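Local coordinates for DUF3863 domain-containing protein (PDB 3LM3) that is of unknown function but, as a putative glycoside hydrolase or deacetylase, may act on carbohydrate substrates, at residues A[31-36]-A[41-46]; A[69-74]-A[322-327]; A[228-233]-A[237-242]; A[366-371]-A[415-420]. One frame throughout, in Å; residues are numbered along the deposited sequence. Where two conformers were deposited one is given.

Contacts 1, 2 and 3 lie within the DUF3863 range and contact 4 within the DUF3864 range. Contact 1 (31-36 with 41-46) folds up the loop between strand 21-29 and helix 53-64. Contact 2 ties the start of strand 73-76, a parallel neighbour of strand 21-29, to helix 322-332, which begins just after strand 318-320 of the same sheet; its centre is about 26 Å from that of contact 1. Contact 3 falls between the two segments of contact 2 in sequence and about 29 Å from it, centre to centre. Contact 4, which joins strand 367-374 of the antiparallel sheet to a later loop, comes last and touches contact 3 where Ser228 packs on Lys418, so the two family regions meet there.

Contact 1. Residues A[31-36]-A[41-46]; sequences TTPWEV and KLHPRD
The His43 imidazole stands with its edge against the face of the Trp34 six-membered ring, an edge-to-face pair with planes at 89° and centroids 5.0 Å apart. Pro33 covers one imidazole face: its CG makes a CH-pi contact 3.8 Å from the ring centroid. His43 CG is anti to the backbone N (chi1 -166°), which swings the ring between the two residues, and His43 ND1 accepts in the ring plane from Arg45 N. Backbone pairing is limited to a single bridge, Glu35 with Lys41, beside the bond Leu42 N to Trp34 O (3.0 Å). Water 3 joins Thr32 OG1, Trp34 N and His43 N. Glu35 OE1 accepts from Thr31 OG1 (2.7 Å) on its syn lone pair and from Thr32 OG1 (2.8 Å) above the carboxylate plane, while OE2 takes Thr31 N. A leucine here would probably leave both threonine hydroxyls and Thr31 N without this acceptor. Thr77 and Asn79 also bind this carboxylate, the latter tying the loop between strand 21-29 and helix 53-64 to helix 78-82.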
loop_
_atom_site.group_PDB
_atom_site.type_symbol
_atom_site.label_atom_id
_atom_site.label_comp_id
_atom_site.label_asym_id
_atom_site.label_seq_id
_atom_site.Cartn_x
_atom_site.Cartn_y
_atom_site.Cartn_z
ATOM N N THR A 31 -17.891 -8.107 -5.883
ATOM C CA THR A 31 -18.728 -8.880 -6.794
ATOM C C THR A 31 -18.096 -8.998 -8.171
ATOM O O THR A 31 -18.441 -9.890 -8.933
ATOM C CB THR A 31 -20.177 -8.355 -6.933
ATOM O OG1 THR A 31 -20.260 -7.314 -7.925
ATOM C CG2 THR A 31 -20.798 -7.924 -5.585
ATOM N N THR A 32 -17.214 -8.079 -8.511
ATOM C CA THR A 32 -16.427 -8.083 -9.757
ATOM C C THR A 32 -15.077 -7.431 -9.416
ATOM O O THR A 32 -14.956 -6.785 -8.351
ATOM C CB THR A 32 -17.109 -7.299 -10.901
ATOM O OG1 THR A 32 -17.115 -5.895 -10.583
ATOM C CG2 THR A 32 -18.529 -7.748 -11.165
ATOM N N PRO A 33 -14.032 -7.595 -10.256
ATOM C CA PRO A 33 -12.715 -7.222 -9.777
ATOM C C PRO A 33 -12.430 -5.752 -9.554
ATOM O O PRO A 33 -11.736 -5.414 -8.597
ATOM C CB PRO A 33 -11.761 -7.783 -10.843
ATOM C CG PRO A 33 -12.489 -8.920 -11.415
ATOM C CD PRO A 33 -13.938 -8.497 -11.422
ATOM N N TRP A 34 -12.949 -4.887 -10.422
ATOM C CA TRP A 34 -12.555 -3.468 -10.440
ATOM C C TRP A 34 -13.799 -2.585 -10.454
ATOM O O TRP A 34 -13.998 -1.735 -11.351
ATOM C CB TRP A 34 -11.693 -3.163 -11.677
ATOM C CG TRP A 34 -10.375 -3.907 -11.781
ATOM C CD1 TRP A 34 -9.689 -4.515 -10.791
ATOM C CD2 TRP A 34 -9.596 -4.088 -12.980
ATOM N NE1 TRP A 34 -8.512 -5.074 -11.292
ATOM C CE2 TRP A 34 -8.441 -4.815 -12.629
ATOM C CE3 TRP A 34 -9.762 -3.686 -14.309
ATOM C CZ2 TRP A 34 -7.459 -5.171 -13.560
ATOM C CZ3 TRP A 34 -8.777 -4.047 -15.244
ATOM C CH2 TRP A 34 -7.645 -4.771 -14.854
ATOM N N GLU A 35 -14.673 -2.795 -9.486
ATOM C CA GLU A 35 -15.933 -2.054 -9.420
ATOM C C GLU A 35 -15.741 -0.841 -8.505
ATOM O O GLU A 35 -15.895 -0.894 -7.284
ATOM C CB GLU A 35 -17.134 -2.929 -9.074
ATOM C CG GLU A 35 -16.962 -3.778 -7.792
ATOM C CD GLU A 35 -18.034 -4.812 -7.593
ATOM O OE1 GLU A 35 -18.870 -5.057 -8.520
ATOM O OE2 GLU A 35 -18.079 -5.373 -6.481
ATOM N N VAL A 36 -15.403 0.275 -9.136
ATOM C CA VAL A 36 -15.162 1.528 -8.413
ATOM C C VAL A 36 -16.452 2.211 -8.005
ATOM O O VAL A 36 -16.448 3.063 -7.110
ATOM C CB VAL A 36 -14.329 2.495 -9.278
ATOM C CG1 VAL A 36 -12.910 1.929 -9.555
ATOM C CG2 VAL A 36 -15.007 2.871 -10.583
ATOM N N LYS A 41 -17.978 -0.904 -13.576
ATOM C CA LYS A 41 -17.322 -2.183 -13.387
ATOM C C LYS A 41 -16.268 -2.285 -14.449
ATOM O O LYS A 41 -16.572 -2.571 -15.605
ATOM C CB LYS A 41 -18.331 -3.310 -13.479
ATOM C CG LYS A 41 -19.376 -3.312 -12.412
ATOM C CD LYS A 41 -20.419 -4.389 -12.713
ATOM C CE LYS A 41 -21.291 -4.659 -11.550
ATOM N NZ LYS A 41 -22.355 -5.642 -11.913
ATOM N N LEU A 42 -15.034 -1.981 -14.105
ATOM C CA LEU A 42 -13.999 -1.819 -15.127
ATOM C C LEU A 42 -13.463 -3.172 -15.650
ATOM O O LEU A 42 -12.788 -3.228 -16.675
ATOM C CB LEU A 42 -12.870 -0.922 -14.617
ATOM C CG LEU A 42 -13.289 0.450 -14.047
ATOM C CD1 LEU A 42 -12.127 1.059 -13.243
ATOM C CD2 LEU A 42 -13.745 1.343 -15.189
ATOM N N HIS A 43 -13.786 -4.249 -14.936
ATOM C CA HIS A 43 -13.410 -5.614 -15.307
ATOM C C HIS A 43 -14.681 -6.425 -15.407
ATOM O O HIS A 43 -15.544 -6.332 -14.530
ATOM C CB HIS A 43 -12.517 -6.190 -14.221
ATOM C CG HIS A 43 -11.807 -7.435 -14.628
ATOM N ND1 HIS A 43 -12.472 -8.608 -14.922
ATOM C CD2 HIS A 43 -10.491 -7.684 -14.816
ATOM C CE1 HIS A 43 -11.585 -9.527 -15.276
ATOM N NE2 HIS A 43 -10.377 -8.997 -15.205
ATOM N N PRO A 44 -14.840 -7.229 -16.468
ATOM C CA PRO A 44 -16.105 -7.903 -16.712
ATOM C C PRO A 44 -16.403 -9.175 -15.914
ATOM O O PRO A 44 -17.530 -9.663 -15.944
ATOM C CB PRO A 44 -16.022 -8.260 -18.219
ATOM C CG PRO A 44 -14.628 -8.349 -18.480
ATOM C CD PRO A 44 -13.906 -7.385 -17.595
ATOM N N ARG A 45 -15.424 -9.680 -15.174
ATOM C CA ARG A 45 -15.603 -10.969 -14.517
ATOM C C ARG A 45 -16.640 -10.938 -13.390
ATOM O O ARG A 45 -16.519 -10.166 -12.442
ATOM C CB ARG A 45 -14.282 -11.479 -13.964
ATOM C CG ARG A 45 -14.409 -12.837 -13.254
ATOM C CD ARG A 45 -13.253 -13.010 -12.317
ATOM N NE ARG A 45 -11.988 -13.143 -13.018
ATOM C CZ ARG A 45 -10.798 -12.868 -12.506
ATOM N NH1 ARG A 45 -10.660 -12.354 -11.285
ATOM N NH2 ARG A 45 -9.712 -13.081 -13.247
ATOM N N ASP A 46 -17.625 -11.816 -13.472
ATOM C CA ASP A 46 -18.647 -11.998 -12.444
ATOM C C ASP A 46 -18.086 -12.945 -11.380
ATOM O O ASP A 46 -17.858 -14.128 -11.656
ATOM C CB ASP A 46 -19.906 -12.570 -13.073
ATOM C CG ASP A 46 -20.996 -12.898 -12.075
ATOM O OD1 ASP A 46 -20.814 -12.792 -10.854
ATOM O OD2 ASP A 46 -22.116 -13.296 -12.496
HETATM O O HOH W 1 -22.777 -6.774 -8.904
HETATM O O HOH W 2 -21.013 -9.919 -10.335
HETATM O O HOH W 3 -15.174 -4.883 -12.313
#

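Contact 2. Residues A[69-74]-A[322-327]; sequences NGRLTW and FGEFGE
A salt bridge at a partly exposed position and a hydrogen bond from its first residue join helix 322-332 to segment 69-74, which leads into strand 73-76 of the parallel sheet. Arg71 grips Glu324 side-on with two nitrogens: NE to OE1 at 2.9 Å and NH2 to OE2 at 2.8 Å. Guanidinium and carboxylate planes are 19° apart, and OE2 is met through its syn lone pair. In this one of two conformers, a third bond, Arg71 NH1 to Asn69 O (2.9 Å, in the carbonyl plane), helps hold the guanidinium in place; NH2 also bonds to Glu13 O. The helix follows strand 318-320, the strand-then-helix succession of a parallel alpha/beta fold, in keeping with the GH_CE clan. Phe322 N donates to Thr73 OG1 (3.0 Å, 151° at the hydrogen), and Glu105 bonds to both that hydroxyl and Gly323 N. An alanine in place of Glu324 would probably cost Arg71 both bonds and leave its charge without this mate. Thr73 OG1 also lies in-plane at the Phe322 ring edge.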
loop_
_atom_site.group_PDB
_atom_site.type_symbol
_atom_site.label_atom_id
_atom_site.label_comp_id
_atom_site.label_asym_id
_atom_site.label_seq_id
_atom_site.Cartn_x
_atom_site.Cartn_y
_atom_site.Cartn_z
ATOM N N ASN A 69 -3.808 -12.666 18.753
ATOM C CA ASN A 69 -4.084 -11.247 18.927
ATOM C C ASN A 69 -4.205 -10.517 17.600
ATOM O O ASN A 69 -4.387 -9.296 17.577
ATOM C CB ASN A 69 -3.001 -10.579 19.805
ATOM C CG ASN A 69 -3.068 -11.033 21.251
ATOM O OD1 ASN A 69 -2.070 -11.455 21.839
ATOM N ND2 ASN A 69 -4.248 -10.962 21.820
ATOM N N GLY A 70 -4.066 -11.227 16.485
ATOM C CA GLY A 70 -4.105 -10.552 15.181
ATOM C C GLY A 70 -5.487 -10.090 14.788
ATOM O O GLY A 70 -6.516 -10.749 15.049
ATOM N N ARG A 71 -5.521 -8.920 14.149
ATOM C CA ARG A 71 -6.745 -8.444 13.515
ATOM C C ARG A 71 -6.397 -7.776 12.207
ATOM O O ARG A 71 -5.225 -7.437 11.944
ATOM C CB ARG A 71 -7.543 -7.527 14.431
ATOM C CG ARG A 71 -6.771 -6.329 14.893
ATOM C CD ARG A 71 -5.967 -6.653 16.169
ATOM N NE ARG A 71 -5.455 -5.449 16.779
ATOM C CZ ARG A 71 -4.621 -5.428 17.811
ATOM N NH1 ARG A 71 -4.237 -6.559 18.389
ATOM N NH2 ARG A 71 -4.183 -4.270 18.277
ATOM N N LEU A 72 -7.412 -7.658 11.361
ATOM C CA LEU A 72 -7.238 -7.208 9.989
ATOM C C LEU A 72 -8.396 -6.309 9.577
ATOM O O LEU A 72 -9.379 -6.143 10.297
ATOM C CB LEU A 72 -7.099 -8.415 9.076
ATOM C CG LEU A 72 -8.238 -9.432 9.001
ATOM C CD1 LEU A 72 -9.474 -8.908 8.258
ATOM C CD2 LEU A 72 -7.721 -10.765 8.380
ATOM N N THR A 73 -8.271 -5.708 8.402
ATOM C CA THR A 73 -9.294 -4.882 7.810
ATOM C C THR A 73 -10.034 -5.642 6.741
ATOM O O THR A 73 -9.416 -6.098 5.776
ATOM C CB THR A 73 -8.655 -3.632 7.202
ATOM O OG1 THR A 73 -7.973 -2.900 8.234
ATOM C CG2 THR A 73 -9.666 -2.725 6.517
ATOM N N TRP A 74 -11.349 -5.740 6.884
ATOM C CA TRP A 74 -12.222 -6.242 5.821
ATOM C C TRP A 74 -12.640 -5.064 4.982
ATOM O O TRP A 74 -13.199 -4.093 5.498
ATOM C CB TRP A 74 -13.452 -6.878 6.443
ATOM C CG TRP A 74 -13.179 -8.086 7.288
ATOM C CD1 TRP A 74 -13.099 -8.127 8.663
ATOM C CD2 TRP A 74 -12.986 -9.443 6.840
ATOM N NE1 TRP A 74 -12.871 -9.416 9.075
ATOM C CE2 TRP A 74 -12.798 -10.239 7.973
ATOM C CE3 TRP A 74 -12.938 -10.054 5.565
ATOM C CZ2 TRP A 74 -12.588 -11.617 7.899
ATOM C CZ3 TRP A 74 -12.740 -11.424 5.492
ATOM C CH2 TRP A 74 -12.563 -12.200 6.644
ATOM N N PHE A 322 -5.493 -1.655 9.321
ATOM C CA PHE A 322 -4.963 -0.450 8.660
ATOM C C PHE A 322 -5.270 0.782 9.472
ATOM O O PHE A 322 -4.409 1.623 9.687
ATOM C CB PHE A 322 -5.506 -0.332 7.216
ATOM C CG PHE A 322 -4.656 -1.030 6.167
ATOM C CD1 PHE A 322 -4.775 -2.385 5.953
ATOM C CD2 PHE A 322 -3.740 -0.316 5.405
ATOM C CE1 PHE A 322 -4.010 -3.032 4.987
ATOM C CE2 PHE A 322 -2.966 -0.955 4.433
ATOM C CZ PHE A 322 -3.097 -2.317 4.231
ATOM N N GLY A 323 -6.530 0.926 9.898
ATOM C CA GLY A 323 -6.937 2.091 10.647
ATOM C C GLY A 323 -6.199 2.229 11.971
ATOM O O GLY A 323 -5.805 3.336 12.371
ATOM N N GLU A 324 -6.012 1.127 12.697
ATOM C CA GLU A 324 -5.314 1.174 14.006
ATOM C C GLU A 324 -3.884 1.637 13.801
ATOM O O GLU A 324 -3.351 2.457 14.556
ATOM C CB GLU A 324 -5.233 -0.204 14.658
ATOM C CG GLU A 324 -6.372 -0.674 15.411
ATOM C CD GLU A 324 -5.915 -1.994 16.037
ATOM O OE1 GLU A 324 -5.975 -3.008 15.338
ATOM O OE2 GLU A 324 -5.340 -1.982 17.150
ATOM N N PHE A 325 -3.212 1.078 12.801
ATOM C CA PHE A 325 -1.830 1.436 12.546
ATOM C C PHE A 325 -1.728 2.909 12.166
ATOM O O PHE A 325 -0.865 3.620 12.670
ATOM C CB PHE A 325 -1.208 0.562 11.448
ATOM C CG PHE A 325 0.166 1.031 11.068
ATOM C CD1 PHE A 325 1.242 0.877 11.935
ATOM C CD2 PHE A 325 0.371 1.724 9.872
ATOM C CE1 PHE A 325 2.493 1.425 11.623
ATOM C CE2 PHE A 325 1.574 2.267 9.560
ATOM C CZ PHE A 325 2.673 2.099 10.411
ATOM N N GLY A 326 -2.579 3.373 11.260
ATOM C CA GLY A 326 -2.543 4.789 10.877
ATOM C C GLY A 326 -2.739 5.703 12.064
ATOM O O GLY A 326 -2.088 6.733 12.164
ATOM N N GLU A 327 -3.637 5.334 12.975
ATOM C CA GLU A 327 -3.845 6.174 14.163
ATOM C C GLU A 327 -2.682 6.069 15.131
ATOM O O GLU A 327 -2.368 7.071 15.764
ATOM C CB GLU A 327 -5.169 5.895 14.851
ATOM C CG GLU A 327 -6.381 6.360 14.043
ATOM C CD GLU A 327 -6.490 7.864 13.919
ATOM O OE1 GLU A 327 -5.822 8.638 14.647
ATOM O OE2 GLU A 327 -7.272 8.294 13.058
#

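Contact 3. Residues A[228-233]-A[237-242]; sequences SGQTGH and GYNSRR
Segments 228-233 and 237-242 double back on each other with a single backbone bridge, Gln230 with Asn239, whose CA atoms are 4.1 Å apart. On one flank of it Thr231 N donates to Tyr238 O (2.9 Å, 163° at the hydrogen); on the other, Ser240 N donates to Gly229 O at 3.0 Å. Gly229 O is held twice, since Ser240 OG also donates to it at 3.0 Å, both donors coming from the same face of the carbonyl plane. At the backbone angles of Gly232 a side chain would jam against the preceding carbonyl, and a CB on Gly237 would collide with Thr231 OG1.

That same hydroxyl accepts from Tyr238 N at 3.0 Å, while the Thr231 methyl CG2 comes 3.4 Å from Tyr238 CE2, the two side chains crossing at about a right angle. Asn239 CG is anti to the backbone N (chi1 -168°), which sends ND2 to Gly232 O at 3.0 Å; this donor sits above the carbonyl plane. Water 4 bridges Gly232 O and Arg242 NH2, and the arginine has its main partner in Asp352, through a salt bridge.

The other end of the Asn239 amide, OD1, accepts from Arg241 N, forming an Asx turn that overlaps the type I beta turn from Asn239 to Arg242. Together these pin a hairpin-like loop ahead of helix 247-253.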
loop_
_atom_site.group_PDB
_atom_site.type_symbol
_atom_site.label_atom_id
_atom_site.label_comp_id
_atom_site.label_asym_id
_atom_site.label_seq_id
_atom_site.Cartn_x
_atom_site.Cartn_y
_atom_site.Cartn_z
ATOM N N SER A 228 8.736 -0.624 -14.608
ATOM C CA SER A 228 7.350 -0.508 -15.055
ATOM C C SER A 228 6.931 -1.846 -15.616
ATOM O O SER A 228 7.704 -2.457 -16.338
ATOM C CB SER A 228 7.228 0.569 -16.160
ATOM O OG SER A 228 5.874 0.805 -16.547
ATOM N N GLY A 229 5.716 -2.278 -15.282
ATOM C CA GLY A 229 5.117 -3.489 -15.818
ATOM C C GLY A 229 5.797 -4.797 -15.408
ATOM O O GLY A 229 6.414 -4.876 -14.334
ATOM N N GLN A 230 5.701 -5.813 -16.271
ATOM C CA GLN A 230 5.978 -7.195 -15.877
ATOM C C GLN A 230 6.034 -8.101 -17.091
ATOM O O GLN A 230 5.460 -7.773 -18.140
ATOM C CB GLN A 230 4.873 -7.703 -14.962
ATOM C CG GLN A 230 3.516 -7.859 -15.670
ATOM C CD GLN A 230 2.540 -8.721 -14.891
ATOM O OE1 GLN A 230 2.701 -9.942 -14.801
ATOM N NE2 GLN A 230 1.530 -8.089 -14.315
ATOM N N THR A 231 6.699 -9.244 -16.967
ATOM C CA THR A 231 6.642 -10.288 -17.999
ATOM C C THR A 231 5.655 -11.392 -17.604
ATOM O O THR A 231 5.218 -12.186 -18.451
ATOM C CB THR A 231 7.979 -10.937 -18.235
ATOM O OG1 THR A 231 8.430 -11.510 -16.996
ATOM C CG2 THR A 231 9.010 -9.951 -18.795
ATOM N N GLY A 232 5.298 -11.455 -16.327
ATOM C CA GLY A 232 4.502 -12.540 -15.798
ATOM C C GLY A 232 4.708 -12.670 -14.296
ATOM O O GLY A 232 5.304 -11.789 -13.673
ATOM N N HIS A 233 4.214 -13.766 -13.739
ATOM C CA HIS A 233 4.238 -13.987 -12.282
ATOM C C HIS A 233 5.353 -14.953 -11.843
ATOM O O HIS A 233 5.552 -15.123 -10.646
ATOM C CB HIS A 233 2.896 -14.539 -11.780
ATOM C CG HIS A 233 1.750 -13.585 -11.892
ATOM N ND1 HIS A 233 0.440 -14.027 -11.878
ATOM C CD2 HIS A 233 1.699 -12.243 -12.008
ATOM C CE1 HIS A 233 -0.366 -12.987 -12.011
ATOM N NE2 HIS A 233 0.368 -11.894 -12.095
ATOM N N GLY A 237 10.615 -14.479 -14.654
ATOM C CA GLY A 237 10.280 -13.169 -15.184
ATOM C C GLY A 237 10.696 -11.992 -14.337
ATOM O O GLY A 237 11.437 -12.133 -13.350
ATOM N N TYR A 238 10.183 -10.826 -14.687
ATOM C CA TYR A 238 10.215 -9.691 -13.776
ATOM C C TYR A 238 8.813 -9.159 -13.545
ATOM O O TYR A 238 7.919 -9.343 -14.379
ATOM C CB TYR A 238 11.182 -8.585 -14.247
ATOM C CG TYR A 238 10.691 -7.680 -15.357
ATOM C CD1 TYR A 238 9.930 -6.564 -15.091
ATOM C CD2 TYR A 238 11.015 -7.947 -16.661
ATOM C CE1 TYR A 238 9.488 -5.727 -16.140
ATOM C CE2 TYR A 238 10.614 -7.117 -17.699
ATOM C CZ TYR A 238 9.834 -6.031 -17.437
ATOM O OH TYR A 238 9.455 -5.188 -18.494
ATOM N N ASN A 239 8.600 -8.542 -12.383
ATOM C CA ASN A 239 7.298 -8.054 -12.049
ATOM C C ASN A 239 7.428 -6.909 -11.086
ATOM O O ASN A 239 7.900 -7.073 -9.952
ATOM C CB ASN A 239 6.400 -9.164 -11.505
ATOM C CG ASN A 239 4.957 -8.757 -11.412
ATOM O OD1 ASN A 239 4.626 -7.723 -10.850
ATOM N ND2 ASN A 239 4.061 -9.588 -11.992
ATOM N N SER A 240 7.027 -5.722 -11.545
ATOM C CA SER A 240 7.150 -4.515 -10.730
ATOM C C SER A 240 6.270 -4.448 -9.479
ATOM O O SER A 240 6.440 -3.540 -8.666
ATOM C CB SER A 240 6.871 -3.296 -11.592
ATOM O OG SER A 240 5.531 -3.290 -11.969
ATOM N N ARG A 241 5.384 -5.432 -9.298
ATOM C CA ARG A 241 4.546 -5.512 -8.099
ATOM C C ARG A 241 4.955 -6.577 -7.120
ATOM O O ARG A 241 4.232 -6.875 -6.161
ATOM C CB ARG A 241 3.080 -5.713 -8.496
ATOM C CG ARG A 241 2.503 -4.577 -9.318
ATOM C CD ARG A 241 2.628 -3.223 -8.612
ATOM N NE ARG A 241 1.973 -3.276 -7.314
ATOM C CZ ARG A 241 2.087 -2.362 -6.358
ATOM N NH1 ARG A 241 2.878 -1.304 -6.531
ATOM N NH2 ARG A 241 1.401 -2.540 -5.227
ATOM N N ARG A 242 6.157 -7.127 -7.306
ATOM C CA ARG A 242 6.657 -8.139 -6.391
ATOM C C ARG A 242 7.145 -7.579 -5.041
ATOM O O ARG A 242 7.977 -6.654 -4.974
ATOM C CB ARG A 242 7.777 -8.915 -7.061
ATOM C CG ARG A 242 8.307 -10.033 -6.195
ATOM C CD ARG A 242 9.050 -11.070 -7.047
ATOM N NE ARG A 242 8.101 -11.857 -7.823
ATOM C CZ ARG A 242 7.966 -11.873 -9.153
ATOM N NH1 ARG A 242 8.773 -11.201 -9.959
ATOM N NH2 ARG A 242 7.011 -12.607 -9.711
HETATM O O HOH W 4 7.854 -12.470 -12.502
#

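Contact 4. Residues A[366-371]-A[415-420]; sequences EFRLAL and INQKAL
Arg368 reaches from strand 367-374 toward the buried residues Asn416 and Gln417 of the loop 415-420, and one of its two terminal nitrogens, NH2, makes the contact. From CB, CG is set between the backbone N and the carbonyl carbon (chi1 70°), and the chain then runs extended through CD to NE. This aliphatic part, like NE, stops short of the 415-420 segment, while Trp361 and Met363 of strand 357-363 touch the side chain. Beyond CZ, NH1 bonds to Ser187 O. Only NH2 comes close to the loop, 3.7 Å from Gln417 NE2 and 3.9 Å from Asn416 ND2. Both approaches are oblique to the guanidinium, whose plane is 17° from that of the Asn416 amide but 78° from that of Gln417.

Asn416 OD1 is engaged within its own loop, accepting from Lys418 N at 2.9 Å in an Asx turn, with Ala419 N to Asn416 O (3.0 Å) closing the type I beta turn. Arg368 NH2 has two amide nitrogens beside it, all three donors, so these are neighbours and not bonded mates. The acceptors come from outside: Asp386 and Asp185 form salt bridges to Arg368 NH2, and Asp185 also takes Asn416 ND2. The shared Asp185 carboxylate probably holds the strand arginine beside Asn416, and the two aspartates probably offset the guanidinium charge.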
loop_
_atom_site.group_PDB
_atom_site.type_symbol
_atom_site.label_atom_id
_atom_site.label_comp_id
_atom_site.label_asym_id
_atom_site.label_seq_id
_atom_site.Cartn_x
_atom_site.Cartn_y
_atom_site.Cartn_z
ATOM N N GLU A 366 10.420 17.032 1.789
ATOM C CA GLU A 366 10.781 17.830 0.629
ATOM C C GLU A 366 11.202 17.052 -0.614
ATOM O O GLU A 366 11.159 17.616 -1.692
ATOM C CB GLU A 366 11.804 18.882 1.008
ATOM C CG GLU A 366 11.175 19.999 1.848
ATOM C CD GLU A 366 12.142 21.141 2.140
ATOM O OE1 GLU A 366 13.094 20.932 2.911
ATOM O OE2 GLU A 366 11.924 22.227 1.577
ATOM N N PHE A 367 11.604 15.790 -0.465
ATOM C CA PHE A 367 11.929 14.957 -1.621
ATOM C C PHE A 367 12.036 13.485 -1.235
ATOM O O PHE A 367 12.165 13.139 -0.054
ATOM C CB PHE A 367 13.235 15.397 -2.293
ATOM C CG PHE A 367 14.470 15.251 -1.430
ATOM C CD1 PHE A 367 14.894 16.288 -0.609
ATOM C CD2 PHE A 367 15.230 14.088 -1.459
ATOM C CE1 PHE A 367 16.057 16.163 0.165
ATOM C CE2 PHE A 367 16.378 13.949 -0.671
ATOM C CZ PHE A 367 16.785 14.999 0.145
ATOM N N ARG A 368 11.994 12.645 -2.263
ATOM C CA ARG A 368 12.538 11.299 -2.128
ATOM C C ARG A 368 13.708 11.139 -3.074
ATOM O O ARG A 368 13.790 11.804 -4.117
ATOM C CB ARG A 368 11.466 10.216 -2.357
ATOM C CG ARG A 368 10.976 10.098 -3.792
ATOM C CD ARG A 368 10.001 8.972 -4.023
ATOM N NE ARG A 368 9.998 8.581 -5.422
ATOM C CZ ARG A 368 9.228 7.654 -5.958
ATOM N NH1 ARG A 368 8.259 7.074 -5.254
ATOM N NH2 ARG A 368 9.405 7.304 -7.212
ATOM N N LEU A 369 14.579 10.213 -2.712
ATOM C CA LEU A 369 15.819 9.952 -3.423
ATOM C C LEU A 369 16.147 8.467 -3.324
ATOM O O LEU A 369 16.155 7.926 -2.237
ATOM C CB LEU A 369 16.966 10.747 -2.805
ATOM C CG LEU A 369 18.401 10.481 -3.266
ATOM C CD1 LEU A 369 18.629 11.020 -4.691
ATOM C CD2 LEU A 369 19.419 11.152 -2.306
ATOM N N ALA A 370 16.474 7.859 -4.468
ATOM C CA ALA A 370 16.969 6.472 -4.509
ATOM C C ALA A 370 18.330 6.397 -5.185
ATOM O O ALA A 370 18.528 6.964 -6.273
ATOM C CB ALA A 370 16.010 5.585 -5.286
ATOM N N LEU A 371 19.235 5.653 -4.559
ATOM C CA LEU A 371 20.565 5.397 -5.079
ATOM C C LEU A 371 20.673 3.888 -5.323
ATOM O O LEU A 371 20.220 3.085 -4.484
ATOM C CB LEU A 371 21.620 5.826 -4.057
ATOM C CG LEU A 371 21.583 7.284 -3.612
ATOM C CD1 LEU A 371 22.651 7.521 -2.518
ATOM C CD2 LEU A 371 21.782 8.209 -4.789
ATOM N N ILE A 415 14.072 13.062 -11.750
ATOM C CA ILE A 415 14.465 11.720 -12.155
ATOM C C ILE A 415 13.481 10.731 -11.517
ATOM O O ILE A 415 13.257 10.777 -10.308
ATOM C CB ILE A 415 15.916 11.374 -11.687
ATOM C CG1 ILE A 415 16.921 12.399 -12.270
ATOM C CG2 ILE A 415 16.341 9.963 -12.093
ATOM C CD1 ILE A 415 18.364 12.153 -11.883
ATOM N N ASN A 416 12.944 9.820 -12.333
ATOM C CA ASN A 416 11.993 8.817 -11.835
ATOM C C ASN A 416 12.494 7.408 -12.131
ATOM O O ASN A 416 12.945 7.125 -13.239
ATOM C CB ASN A 416 10.608 9.050 -12.432
ATOM C CG ASN A 416 9.680 7.891 -12.176
ATOM O OD1 ASN A 416 9.624 6.965 -12.990
ATOM N ND2 ASN A 416 9.027 7.894 -11.010
ATOM N N GLN A 417 12.354 6.513 -11.147
ATOM C CA GLN A 417 12.914 5.152 -11.204
ATOM C C GLN A 417 12.454 4.310 -12.378
ATOM O O GLN A 417 13.188 3.423 -12.794
ATOM C CB GLN A 417 12.628 4.411 -9.907
ATOM C CG GLN A 417 11.143 4.109 -9.671
ATOM C CD GLN A 417 10.874 3.471 -8.319
ATOM O OE1 GLN A 417 11.735 2.768 -7.785
ATOM N NE2 GLN A 417 9.663 3.681 -7.776
ATOM N N LYS A 418 11.259 4.561 -12.918
ATOM C CA LYS A 418 10.770 3.747 -14.015
ATOM C C LYS A 418 11.587 3.958 -15.293
ATOM O O LYS A 418 11.546 3.128 -16.209
ATOM C CB LYS A 418 9.279 4.003 -14.266
ATOM C CG LYS A 418 8.397 3.873 -13.036
ATOM C CD LYS A 418 8.337 2.426 -12.478
ATOM C CE LYS A 418 7.600 2.399 -11.184
ATOM N NZ LYS A 418 7.402 0.988 -10.676
ATOM N N ALA A 419 12.329 5.061 -15.349
ATOM C CA ALA A 419 13.329 5.263 -16.422
ATOM C C ALA A 419 12.699 5.308 -17.817
ATOM O O ALA A 419 13.281 4.784 -18.789
ATOM C CB ALA A 419 14.436 4.199 -16.361
ATOM N N LEU A 420 11.529 5.921 -17.904
ATOM C CA LEU A 420 10.797 5.960 -19.166
ATOM C C LEU A 420 11.131 7.172 -20.017
ATOM O O LEU A 420 10.819 7.165 -21.197
ATOM C CB LEU A 420 9.296 5.864 -18.948
ATOM C CG LEU A 420 8.874 4.549 -18.268
ATOM C CD1 LEU A 420 7.393 4.539 -18.034
ATOM C CD2 LEU A 420 9.286 3.315 -19.065
#